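Local coordinates for glycosyl hydrolases family 31 family protein (Aspergillus niger, PDB 6DRU), which releases alpha-xylose from the non-reducing terminal glucose of xyloglucan oligosaccharides, as a glycoside hydrolase of family 31, at residues Ser327-Ser332 with Ser360-Tyr365. Residues are numbered along the deposited sequence; the frame is centred on the assembly and turned at random.
Sequences SVADDS and SYIRNY
Val-328 and Arg-363 form an antiparallel hydrogen-bonded pair. Val-328 N donates to Arg-363 O at 2.8 Å with a bent N-H...O angle of 137°, whereas the return bond from Arg-363 N to Val-328 O, 3.0 Å long, is nearly straight at 164°. Beside them Ser-327 and Asn-364 make the non-hydrogen-bonded pair, with CA atoms 4.4 Å apart. Strand 319-328, parallel to 281-284 and 391-394 in the barrel sheet, here takes on an antiparallel strand, 360-364, before the type I turn from Ala-329 to Ser-332 that leads toward helix 335-340.

Ile-362 supplies the apolar side-chain contact and can be followed outward. Its CB lies 3.4 Å from Val-328 O. CG2 is 3.6 Å from Val-328 O and also meets Ala-329 CB at 3.9 Å. At chi1 49° CG1 sits between the backbone N and the carbonyl carbon, which brings it to Ser-327 CB; CD1, at the tip, comes to 3.6 Å from that same carbon. The hydroxyl of Ser-327 is engaged elsewhere, bonded to Gln-292. On the face shared with Val-328, Arg-363 runs past Asp-330, its NE the nearest atom at 4.5 Å from Asp-330 OD2, beyond a salt bridge. Its NH2 instead bonds to Asn-408 OD1 and Tyr-361 OH, both of the second subunit.

The chemistry therefore divides: two backbone bonds fix the register inside the TIM-barrel domain, Ile-362 packs against small side chains, and the Asp-330 carboxylate may favour the positive charge on Arg-363 from a distance, while OD2 makes its own weak bond to Tyr-361 of the second subunit.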
ATOM      1  N   SER A 327     -28.421   6.135  -4.895  1.00 52.28           N
ATOM      2  CA  SER A 327     -27.910   5.304  -5.974  1.00 55.91           C
ATOM      3  C   SER A 327     -28.329   5.851  -7.331  1.00 65.61           C
ATOM      4  O   SER A 327     -29.422   6.403  -7.498  1.00 61.99           O
ATOM      5  CB  SER A 327     -28.406   3.865  -5.819  1.00 57.13           C
ATOM      6  OG  SER A 327     -29.818   3.824  -5.719  1.00 55.54           O
ATOM      7  N   VAL A 328     -27.444   5.686  -8.313  1.00 64.26           N
ATOM      8  CA  VAL A 328     -27.704   6.083  -9.690  1.00 52.15           C
ATOM      9  C   VAL A 328     -27.368   4.911 -10.597  1.00 49.74           C
ATOM     10  O   VAL A 328     -26.284   4.327 -10.488  1.00 53.36           O
ATOM     11  CB  VAL A 328     -26.883   7.323 -10.093  1.00 39.54           C
ATOM     12  CG1 VAL A 328     -27.135   7.677 -11.552  1.00 44.93           C
ATOM     13  CG2 VAL A 328     -27.209   8.498  -9.184  1.00 43.79           C
ATOM     14  N   ALA A 329     -28.291   4.571 -11.490  1.00 51.73           N
ATOM     15  CA  ALA A 329     -28.106   3.498 -12.452  1.00 60.25           C
ATOM     16  C   ALA A 329     -27.941   4.086 -13.849  1.00 58.15           C
ATOM     17  O   ALA A 329     -28.200   5.270 -14.087  1.00 61.75           O
ATOM     18  CB  ALA A 329     -29.282   2.516 -12.409  1.00 49.17           C
ATOM     19  N   ASP A 330     -27.511   3.237 -14.785  1.00 57.15           N
ATOM     20  CA  ASP A 330     -27.284   3.706 -16.148  1.00 60.95           C
ATOM     21  C   ASP A 330     -28.581   4.063 -16.861  1.00 66.00           C
ATOM     22  O   ASP A 330     -28.577   4.926 -17.744  1.00 73.51           O
ATOM     23  CB  ASP A 330     -26.502   2.666 -16.950  1.00 50.15           C
ATOM     24  CG  ASP A 330     -25.129   2.387 -16.364  1.00 64.85           C
ATOM     25  OD1 ASP A 330     -24.466   1.434 -16.828  1.00 65.29           O
ATOM     26  OD2 ASP A 330     -24.719   3.103 -15.425  1.00 92.54           O
ATOM     27  N   ASP A 331     -29.695   3.420 -16.503  1.00 60.14           N
ATOM     28  CA  ASP A 331     -30.961   3.740 -17.152  1.00 51.07           C
ATOM     29  C   ASP A 331     -31.518   5.093 -16.731  1.00 51.98           C
ATOM     30  O   ASP A 331     -32.507   5.545 -17.320  1.00 58.44           O
ATOM     31  CB  ASP A 331     -31.997   2.645 -16.880  1.00 58.99           C
ATOM     32  CG  ASP A 331     -32.027   2.210 -15.425  1.00 84.84           C
ATOM     33  OD1 ASP A 331     -31.853   3.070 -14.536  1.00113.30           O
ATOM     34  OD2 ASP A 331     -32.243   1.006 -15.174  1.00 95.52           O
ATOM     35  N   SER A 332     -30.914   5.749 -15.744  1.00 51.17           N
ATOM     36  CA  SER A 332     -31.427   7.023 -15.268  1.00 54.18           C
ATOM     37  C   SER A 332     -31.285   8.102 -16.336  1.00 53.20           C
ATOM     38  O   SER A 332     -30.319   8.127 -17.105  1.00 62.30           O
ATOM     39  CB  SER A 332     -30.695   7.458 -14.001  1.00 51.28           C
ATOM     40  OG  SER A 332     -31.163   8.719 -13.560  1.00 60.86           O
ATOM     41  N   SER A 360     -29.658  -4.058 -10.822  1.00 66.21           N
ATOM     42  CA  SER A 360     -28.670  -3.276 -11.551  1.00 63.95           C
ATOM     43  C   SER A 360     -27.559  -2.849 -10.605  1.00 63.21           C
ATOM     44  O   SER A 360     -27.808  -2.557  -9.431  1.00 63.99           O
ATOM     45  CB  SER A 360     -29.307  -2.040 -12.197  1.00 52.36           C
ATOM     46  OG  SER A 360     -30.435  -2.398 -12.976  1.00 70.57           O
ATOM     47  N   TYR A 361     -26.333  -2.817 -11.118  1.00 54.74           N
ATOM     48  CA  TYR A 361     -25.217  -2.279 -10.357  1.00 58.90           C
ATOM     49  C   TYR A 361     -25.183  -0.763 -10.502  1.00 59.95           C
ATOM     50  O   TYR A 361     -25.402  -0.226 -11.592  1.00 63.55           O
ATOM     51  CB  TYR A 361     -23.903  -2.908 -10.820  1.00 57.67           C
ATOM     52  CG  TYR A 361     -23.797  -4.372 -10.456  1.00 56.77           C
ATOM     53  CD1 TYR A 361     -24.250  -5.359 -11.322  1.00 54.90           C
ATOM     54  CD2 TYR A 361     -23.265  -4.766  -9.234  1.00 54.59           C
ATOM     55  CE1 TYR A 361     -24.163  -6.699 -10.987  1.00 50.56           C
ATOM     56  CE2 TYR A 361     -23.176  -6.104  -8.889  1.00 48.39           C
ATOM     57  CZ  TYR A 361     -23.626  -7.064  -9.770  1.00 53.01           C
ATOM     58  OH  TYR A 361     -23.537  -8.395  -9.432  1.00 54.29           O
ATOM     59  N   ILE A 362     -24.917  -0.073  -9.394  1.00 52.88           N
ATOM     60  CA  ILE A 362     -25.168   1.358  -9.285  1.00 53.82           C
ATOM     61  C   ILE A 362     -23.924   2.073  -8.769  1.00 57.31           C
ATOM     62  O   ILE A 362     -22.934   1.455  -8.374  1.00 52.02           O
ATOM     63  CB  ILE A 362     -26.374   1.657  -8.373  1.00 51.69           C
ATOM     64  CG1 ILE A 362     -26.250   0.888  -7.054  1.00 53.69           C
ATOM     65  CG2 ILE A 362     -27.668   1.289  -9.073  1.00 54.31           C
ATOM     66  CD1 ILE A 362     -25.538   1.643  -5.941  1.00 51.13           C
ATOM     67  N   ARG A 363     -24.001   3.404  -8.779  1.00 52.54           N
ATOM     68  CA  ARG A 363     -22.988   4.280  -8.205  1.00 54.01           C
ATOM     69  C   ARG A 363     -23.685   5.314  -7.333  1.00 58.11           C
ATOM     70  O   ARG A 363     -24.685   5.906  -7.751  1.00 62.39           O
ATOM     71  CB  ARG A 363     -22.171   4.984  -9.296  1.00 51.19           C
ATOM     72  CG  ARG A 363     -21.596   4.061 -10.354  1.00 58.47           C
ATOM     73  CD  ARG A 363     -21.516   4.761 -11.705  1.00 56.30           C
ATOM     74  NE  ARG A 363     -21.143   3.838 -12.773  1.00 61.69           N
ATOM     75  CZ  ARG A 363     -19.901   3.665 -13.214  1.00 58.23           C
ATOM     76  NH1 ARG A 363     -18.902   4.359 -12.685  1.00 58.18           N
ATOM     77  NH2 ARG A 363     -19.659   2.798 -14.188  1.00 55.42           N
ATOM     78  N   ASN A 364     -23.164   5.529  -6.128  1.00 50.15           N
ATOM     79  CA  ASN A 364     -23.711   6.552  -5.247  1.00 44.54           C
ATOM     80  C   ASN A 364     -23.248   7.933  -5.688  1.00 55.69           C
ATOM     81  O   ASN A 364     -22.088   8.125  -6.061  1.00 58.70           O
ATOM     82  CB  ASN A 364     -23.286   6.305  -3.800  1.00 53.02           C
ATOM     83  CG  ASN A 364     -24.257   5.420  -3.049  1.00 57.18           C
ATOM     84  OD1 ASN A 364     -25.012   4.654  -3.647  1.00 57.23           O
ATOM     85  ND2 ASN A 364     -24.246   5.523  -1.724  1.00 50.16           N
ATOM     86  N   TYR A 365     -24.164   8.898  -5.644  1.00 58.29           N
ATOM     87  CA  TYR A 365     -23.779  10.270  -5.923  1.00 54.34           C
ATOM     88  C   TYR A 365     -22.870  10.786  -4.810  1.00 59.60           C
ATOM     89  O   TYR A 365     -22.879  10.286  -3.682  1.00 63.53           O
ATOM     90  CB  TYR A 365     -25.016  11.161  -6.080  1.00 45.01           C
ATOM     91  CG  TYR A 365     -25.423  11.920  -4.836  1.00 58.72           C
ATOM     92  CD1 TYR A 365     -25.381  13.309  -4.812  1.00 53.06           C
ATOM     93  CD2 TYR A 365     -25.840  11.257  -3.686  1.00 61.79           C
ATOM     94  CE1 TYR A 365     -25.745  14.019  -3.685  1.00 54.92           C
ATOM     95  CE2 TYR A 365     -26.204  11.960  -2.548  1.00 60.32           C
ATOM     96  CZ  TYR A 365     -26.155  13.342  -2.556  1.00 64.34           C
ATOM     97  OH  TYR A 365     -26.516  14.053  -1.436  1.00 63.40           O
TER